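Local atomic coordinates of dihydroneopterin aldolase (Burkholderia thailandensis, PDB entry 3V9O), a protein that belongs to the dihydroneopterin aldolase family, built on an antiparallel sheet backed by two helices and assembled from several identical subunits. Residues D21-M34 and E46-L59. Residues are numbered along the deposited sequence; the frame is centred on the assembly and turned at random.
Sequences DCRRLYLRNHEVYM and EQRVVINVDLFVPL. With EDO (1,2-ethanediol), chain E.
Strands 22-34 and 47-58 are neighbouring antiparallel strands, first and second in the four-stranded sheet, and a beta bulge at Arg28-Asn29 breaks their regular ladder. Before it, paired backbone bonds join Arg23 with Val57, Leu25 with Leu55 and Leu27 with Val53. Asn29 has positive backbone angles (phi 50°), and the extra residue of strand 22-34 lies opposite Asn52. Because Ile51 O goes to His30 N, the Asn52 side chain supplies the acceptor for Asn29 N. Its OD1 accepts Asn29 N at 2.8 Å, from well above the amide plane, while its ND2 gives an N-H in its own plane to Asn29 OD1 at 3.0 Å; the two amides stand nearly perpendicular, at 82°. From His30-Ile51 onward the register is shifted by one and the ladder resumes.

One face includes Leu25, Leu27, Leu55, Val53, His30, Ile51, Val32, Val49 and Met34. This is the helix side of the tunnelling (T-) fold: Val82 packs on His30 and Ile51, and Leu105 on Val53 and Leu55. A bound guanine lies about 4 Å from the Leu25 side chain, nearest atoms.

The other face is more polar. In one of its two conformers Arg24 runs alongside the Phe56 ring, its CD 3.7 Å from CZ, then bends at chi3 (73°) to form a salt bridge from NH1 to Asp54 OD1 at 2.8 Å. The oxygen lies in the guanidinium plane but is met from above the carboxylate plane; Tyr26 CD2 lies over one guanidinium face, toward its rim. Arg115 takes Asp54 OD2, and Glu133 of the second subunit pairs with Arg24 NE. Further along, Arg48, likewise in one of two conformers, lays CG over the Tyr33 ring, 4.2 Å from its centroid, as a CH-pi contact, and its NH2 makes a looser, more bent salt bridge to Glu31 OE1 at 3.2 Å. Along its outer edge, strand 22-34 pairs antiparallel with a strand of the second subunit, continuing the sheet across the interface.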
loop_
_atom_site.group_PDB
_atom_site.type_symbol
_atom_site.label_atom_id
_atom_site.label_comp_id
_atom_site.label_asym_id
_atom_site.label_seq_id
_atom_site.Cartn_x
_atom_site.Cartn_y
_atom_site.Cartn_z
ATOM N N ASP A 21 -8.519 17.848 -3.842
ATOM C CA ASP A 21 -9.758 18.438 -3.400
ATOM C C ASP A 21 -10.865 17.376 -3.399
ATOM O O ASP A 21 -12.041 17.736 -3.378
ATOM C CB ASP A 21 -10.146 19.638 -4.289
ATOM C CG ASP A 21 -10.250 19.267 -5.772
ATOM O OD1 ASP A 21 -9.811 18.166 -6.182
ATOM O OD2 ASP A 21 -10.734 20.141 -6.550
ATOM N N CYS A 22 -10.481 16.100 -3.405
ATOM C CA CYS A 22 -11.414 14.980 -3.484
ATOM C C CYS A 22 -11.403 14.136 -2.187
ATOM O O CYS A 22 -10.429 14.142 -1.428
ATOM C CB CYS A 22 -11.048 14.011 -4.617
ATOM S SG CYS A 22 -11.462 14.742 -6.224
ATOM N N ARG A 23 -12.502 13.480 -1.934
ATOM C CA ARG A 23 -12.494 12.301 -1.045
ATOM C C ARG A 23 -12.467 11.043 -1.881
ATOM O O ARG A 23 -12.752 11.061 -3.097
ATOM C CB ARG A 23 -13.711 12.298 -0.106
ATOM C CG ARG A 23 -15.029 12.029 -0.795
ATOM C CD ARG A 23 -16.191 11.913 0.252
ATOM N NE ARG A 23 -16.586 13.207 0.870
ATOM C CZ ARG A 23 -16.352 13.568 2.135
ATOM N NH1 ARG A 23 -15.674 12.846 2.969
ATOM N NH2 ARG A 23 -16.874 14.702 2.592
ATOM N N ARG A 24 -12.077 9.955 -1.253
ATOM C CA ARG A 24 -12.020 8.636 -1.914
ATOM C C ARG A 24 -13.093 7.749 -1.347
ATOM O O ARG A 24 -13.171 7.547 -0.131
ATOM C CB ARG A 24 -10.664 7.996 -1.668
ATOM C CG ARG A 24 -10.540 6.552 -2.212
ATOM C CD ARG A 24 -9.067 6.078 -2.171
ATOM N NE ARG A 24 -8.619 5.787 -0.808
ATOM C CZ ARG A 24 -8.589 4.557 -0.263
ATOM N NH1 ARG A 24 -8.981 3.499 -0.960
ATOM N NH2 ARG A 24 -8.148 4.387 0.995
ATOM N N LEU A 25 -13.969 7.217 -2.182
ATOM C CA LEU A 25 -14.912 6.170 -1.803
ATOM C C LEU A 25 -14.295 4.873 -2.293
ATOM O O LEU A 25 -13.678 4.863 -3.350
ATOM C CB LEU A 25 -16.234 6.393 -2.541
ATOM C CG LEU A 25 -16.846 7.820 -2.484
ATOM C CD1 LEU A 25 -18.136 7.820 -3.291
ATOM C CD2 LEU A 25 -17.128 8.265 -1.074
ATOM N N TYR A 26 -14.408 3.797 -1.519
ATOM C CA TYR A 26 -13.716 2.572 -1.929
ATOM C C TYR A 26 -14.571 1.349 -1.606
ATOM O O TYR A 26 -15.256 1.248 -0.601
ATOM C CB TYR A 26 -12.302 2.494 -1.330
ATOM C CG TYR A 26 -12.201 2.469 0.172
ATOM C CD1 TYR A 26 -12.225 1.247 0.875
ATOM C CD2 TYR A 26 -12.016 3.653 0.896
ATOM C CE1 TYR A 26 -12.050 1.213 2.241
ATOM C CE2 TYR A 26 -11.845 3.632 2.262
ATOM C CZ TYR A 26 -11.870 2.431 2.963
ATOM O OH TYR A 26 -11.633 2.423 4.319
ATOM N N LEU A 27 -14.419 0.381 -2.524
ATOM C CA LEU A 27 -15.042 -0.942 -2.379
ATOM C C LEU A 27 -13.906 -1.948 -2.385
ATOM O O LEU A 27 -13.100 -2.047 -3.352
ATOM C CB LEU A 27 -15.943 -1.171 -3.614
ATOM C CG LEU A 27 -16.847 -2.391 -3.436
ATOM C CD1 LEU A 27 -17.877 -2.213 -2.330
ATOM C CD2 LEU A 27 -17.542 -2.664 -4.818
ATOM N N ARG A 28 -13.739 -2.674 -1.272
ATOM C CA ARG A 28 -12.636 -3.613 -1.126
ATOM C C ARG A 28 -13.092 -5.045 -1.314
ATOM O O ARG A 28 -14.022 -5.503 -0.626
ATOM C CB ARG A 28 -11.940 -3.490 0.256
ATOM C CG ARG A 28 -10.710 -4.359 0.343
ATOM C CD ARG A 28 -9.694 -4.023 1.438
ATOM N NE ARG A 28 -10.253 -4.294 2.753
ATOM C CZ ARG A 28 -10.644 -3.352 3.635
ATOM N NH1 ARG A 28 -10.483 -2.077 3.399
ATOM N NH2 ARG A 28 -11.146 -3.764 4.773
ATOM N N ASN A 29 -12.395 -5.727 -2.225
ATOM C CA ASN A 29 -12.585 -7.194 -2.479
ATOM C C ASN A 29 -14.052 -7.560 -2.678
ATOM O O ASN A 29 -14.612 -8.363 -1.884
ATOM C CB ASN A 29 -11.924 -8.047 -1.426
ATOM C CG ASN A 29 -10.424 -7.834 -1.391
ATOM O OD1 ASN A 29 -9.798 -7.579 -2.459
ATOM N ND2 ASN A 29 -9.820 -7.971 -0.212
ATOM N N HIS A 30 -14.667 -7.006 -3.733
ATOM C CA HIS A 30 -15.974 -7.445 -4.145
ATOM C C HIS A 30 -15.777 -8.691 -4.990
ATOM O O HIS A 30 -15.194 -8.640 -6.056
ATOM C CB HIS A 30 -16.638 -6.324 -4.961
ATOM C CG HIS A 30 -17.943 -6.697 -5.548
ATOM N ND1 HIS A 30 -18.773 -7.636 -4.996
ATOM C CD2 HIS A 30 -18.609 -6.194 -6.620
ATOM C CE1 HIS A 30 -19.880 -7.740 -5.722
ATOM N NE2 HIS A 30 -19.788 -6.891 -6.724
ATOM N N GLU A 31 -16.283 -9.814 -4.526
ATOM C CA GLU A 31 -16.187 -11.067 -5.287
ATOM C C GLU A 31 -17.463 -11.287 -6.103
ATOM O O GLU A 31 -18.580 -11.062 -5.662
ATOM C CB GLU A 31 -15.930 -12.253 -4.368
ATOM C CG GLU A 31 -17.039 -12.669 -3.474
ATOM C CD GLU A 31 -16.841 -14.022 -2.878
ATOM O OE1 GLU A 31 -15.722 -14.595 -2.920
ATOM O OE2 GLU A 31 -17.829 -14.553 -2.340
ATOM N N VAL A 32 -17.211 -11.799 -7.317
ATOM C CA VAL A 32 -18.286 -12.260 -8.177
ATOM C C VAL A 32 -17.881 -13.594 -8.776
ATOM O O VAL A 32 -16.686 -13.949 -8.855
ATOM C CB VAL A 32 -18.592 -11.253 -9.319
ATOM C CG1 VAL A 32 -19.052 -9.881 -8.766
ATOM C CG2 VAL A 32 -17.422 -11.084 -10.286
ATOM N N TYR A 33 -18.869 -14.359 -9.225
ATOM C CA TYR A 33 -18.633 -15.580 -9.943
ATOM C C TYR A 33 -19.216 -15.361 -11.337
ATOM O O TYR A 33 -20.376 -14.928 -11.471
ATOM C CB TYR A 33 -19.301 -16.775 -9.260
ATOM C CG TYR A 33 -18.642 -17.153 -7.937
ATOM C CD1 TYR A 33 -19.044 -16.546 -6.763
ATOM C CD2 TYR A 33 -17.594 -18.091 -7.898
ATOM C CE1 TYR A 33 -18.442 -16.898 -5.545
ATOM C CE2 TYR A 33 -17.000 -18.438 -6.693
ATOM C CZ TYR A 33 -17.446 -17.830 -5.541
ATOM O OH TYR A 33 -16.848 -18.213 -4.321
ATOM N N MET A 34 -18.398 -15.624 -12.350
ATOM C CA MET A 34 -18.869 -15.358 -13.705
ATOM C C MET A 34 -18.101 -16.239 -14.676
ATOM O O MET A 34 -17.030 -16.816 -14.354
ATOM C CB MET A 34 -18.676 -13.870 -14.047
ATOM C CG MET A 34 -17.188 -13.515 -14.029
ATOM S SD MET A 34 -16.846 -11.758 -14.290
ATOM C CE MET A 34 -17.406 -11.510 -15.786
ATOM N N GLU A 46 -18.128 -21.449 -13.810
ATOM C CA GLU A 46 -17.830 -20.089 -13.448
ATOM C C GLU A 46 -16.516 -19.997 -12.679
ATOM O O GLU A 46 -16.057 -20.954 -12.071
ATOM C CB GLU A 46 -18.973 -19.460 -12.641
ATOM C CG GLU A 46 -20.240 -19.299 -13.498
ATOM C CD GLU A 46 -21.353 -18.656 -12.724
ATOM O OE1 GLU A 46 -21.340 -18.766 -11.477
ATOM O OE2 GLU A 46 -22.250 -18.055 -13.367
ATOM N N GLN A 47 -15.909 -18.838 -12.771
ATOM C CA GLN A 47 -14.694 -18.566 -12.010
ATOM C C GLN A 47 -14.953 -17.449 -11.021
ATOM O O GLN A 47 -15.813 -16.583 -11.200
ATOM C CB GLN A 47 -13.567 -18.159 -12.975
ATOM C CG GLN A 47 -13.222 -19.232 -13.991
ATOM C CD GLN A 47 -12.751 -20.548 -13.354
ATOM O OE1 GLN A 47 -11.867 -20.559 -12.485
ATOM N NE2 GLN A 47 -13.329 -21.658 -13.789
ATOM N N ARG A 48 -14.181 -17.414 -9.936
ATOM C CA ARG A 48 -14.253 -16.304 -8.981
ATOM C C ARG A 48 -13.373 -15.168 -9.454
ATOM O O ARG A 48 -12.215 -15.385 -9.816
ATOM C CB ARG A 48 -13.769 -16.780 -7.597
ATOM C CG ARG A 48 -14.182 -15.848 -6.440
ATOM C CD ARG A 48 -14.107 -16.633 -5.106
ATOM N NE ARG A 48 -12.712 -16.836 -4.688
ATOM C CZ ARG A 48 -12.010 -15.987 -3.945
ATOM N NH1 ARG A 48 -10.750 -16.276 -3.625
ATOM N NH2 ARG A 48 -12.554 -14.844 -3.545
ATOM N N VAL A 49 -13.921 -13.956 -9.463
ATOM C CA VAL A 49 -13.177 -12.739 -9.838
ATOM C C VAL A 49 -13.311 -11.789 -8.682
ATOM O O VAL A 49 -14.425 -11.605 -8.129
ATOM C CB VAL A 49 -13.742 -12.128 -11.148
ATOM C CG1 VAL A 49 -12.979 -10.814 -11.503
ATOM C CG2 VAL A 49 -13.642 -13.127 -12.305
ATOM N N VAL A 50 -12.198 -11.153 -8.254
ATOM C CA VAL A 50 -12.231 -10.211 -7.109
ATOM C C VAL A 50 -11.936 -8.811 -7.660
ATOM O O VAL A 50 -10.937 -8.603 -8.418
ATOM C CB VAL A 50 -11.216 -10.627 -6.053
ATOM C CG1 VAL A 50 -11.156 -9.592 -4.928
ATOM C CG2 VAL A 50 -11.576 -12.035 -5.478
ATOM N N ILE A 51 -12.797 -7.868 -7.298
ATOM C CA ILE A 51 -12.798 -6.513 -7.900
ATOM C C ILE A 51 -12.595 -5.483 -6.804
ATOM O O ILE A 51 -13.204 -5.576 -5.734
ATOM C CB ILE A 51 -14.123 -6.287 -8.618
ATOM C CG1 ILE A 51 -14.206 -7.321 -9.736
ATOM C CG2 ILE A 51 -14.153 -4.842 -9.222
ATOM C CD1 ILE A 51 -15.517 -7.501 -10.340
ATOM N N ASN A 52 -11.730 -4.504 -7.024
ATOM C CA ASN A 52 -11.542 -3.399 -6.091
ATOM C C ASN A 52 -11.751 -2.120 -6.839
ATOM O O ASN A 52 -11.349 -1.978 -7.998
ATOM C CB ASN A 52 -10.102 -3.424 -5.499
ATOM C CG ASN A 52 -9.974 -4.491 -4.471
ATOM O OD1 ASN A 52 -10.261 -4.240 -3.316
ATOM N ND2 ASN A 52 -9.628 -5.726 -4.874
ATOM N N VAL A 53 -12.418 -1.150 -6.186
ATOM C CA VAL A 53 -12.769 0.126 -6.863
ATOM C C VAL A 53 -12.478 1.274 -5.898
ATOM O O VAL A 53 -12.778 1.212 -4.692
ATOM C CB VAL A 53 -14.269 0.191 -7.185
ATOM C CG1 VAL A 53 -14.651 1.523 -7.906
ATOM C CG2 VAL A 53 -14.680 -1.032 -8.081
ATOM N N ASP A 54 -11.894 2.338 -6.464
ATOM C CA ASP A 54 -11.688 3.620 -5.743
ATOM C C ASP A 54 -12.347 4.680 -6.627
ATOM O O ASP A 54 -12.094 4.794 -7.829
ATOM C CB ASP A 54 -10.232 3.991 -5.550
ATOM C CG ASP A 54 -9.480 3.066 -4.658
ATOM O OD1 ASP A 54 -9.861 2.837 -3.518
ATOM O OD2 ASP A 54 -8.414 2.605 -5.096
ATOM N N LEU A 55 -13.279 5.449 -6.055
ATOM C CA LEU A 55 -13.916 6.532 -6.769
ATOM C C LEU A 55 -13.490 7.845 -6.118
ATOM O O LEU A 55 -13.631 8.000 -4.885
ATOM C CB LEU A 55 -15.440 6.271 -6.667
ATOM C CG LEU A 55 -16.387 6.833 -7.657
ATOM C CD1 LEU A 55 -16.003 6.255 -9.038
ATOM C CD2 LEU A 55 -17.781 6.327 -7.263
ATOM N N PHE A 56 -12.977 8.803 -6.879
ATOM C CA PHE A 56 -12.551 10.133 -6.353
ATOM C C PHE A 56 -13.607 11.137 -6.694
ATOM O O PHE A 56 -13.875 11.345 -7.896
ATOM C CB PHE A 56 -11.157 10.511 -6.845
ATOM C CG PHE A 56 -10.130 9.475 -6.397
ATOM C CD1 PHE A 56 -9.885 8.305 -7.135
ATOM C CD2 PHE A 56 -9.459 9.724 -5.203
ATOM C CE1 PHE A 56 -8.966 7.330 -6.641
ATOM C CE2 PHE A 56 -8.534 8.795 -4.746
ATOM C CZ PHE A 56 -8.291 7.635 -5.467
ATOM N N VAL A 57 -14.230 11.708 -5.668
ATOM C CA VAL A 57 -15.318 12.670 -5.849
ATOM C C VAL A 57 -14.959 13.993 -5.132
ATOM O O VAL A 57 -14.420 13.946 -3.997
ATOM C CB VAL A 57 -16.669 12.050 -5.355
ATOM C CG1 VAL A 57 -16.949 10.769 -6.113
ATOM C CG2 VAL A 57 -16.627 11.714 -3.863
ATOM N N PRO A 58 -15.233 15.150 -5.712
ATOM C CA PRO A 58 -14.823 16.405 -5.079
ATOM C C PRO A 58 -15.475 16.605 -3.708
ATOM O O PRO A 58 -16.673 16.346 -3.555
ATOM C CB PRO A 58 -15.336 17.487 -6.060
ATOM C CG PRO A 58 -15.273 16.751 -7.396
ATOM C CD PRO A 58 -15.716 15.353 -7.100
ATOM N N LEU A 59 -14.691 17.061 -2.716
ATOM C CA LEU A 59 -15.260 17.500 -1.445
ATOM C C LEU A 59 -16.349 18.522 -1.639
ATOM O O LEU A 59 -17.348 18.522 -0.926
ATOM C CB LEU A 59 -14.149 18.064 -0.541
ATOM C CG LEU A 59 -13.082 17.012 -0.163
ATOM C CD1 LEU A 59 -11.872 17.629 0.544
ATOM C CD2 LEU A 59 -13.687 15.915 0.728
HETATM C C1 EDO E . -9.412 -11.685 -2.159
HETATM O O1 EDO E . -9.402 -13.079 -2.517
HETATM C C2 EDO E . -10.640 -11.358 -1.295
HETATM O O2 EDO E . -11.798 -12.162 -1.600
HETATM O O HOH W 1 -22.894 -16.464 -10.219
#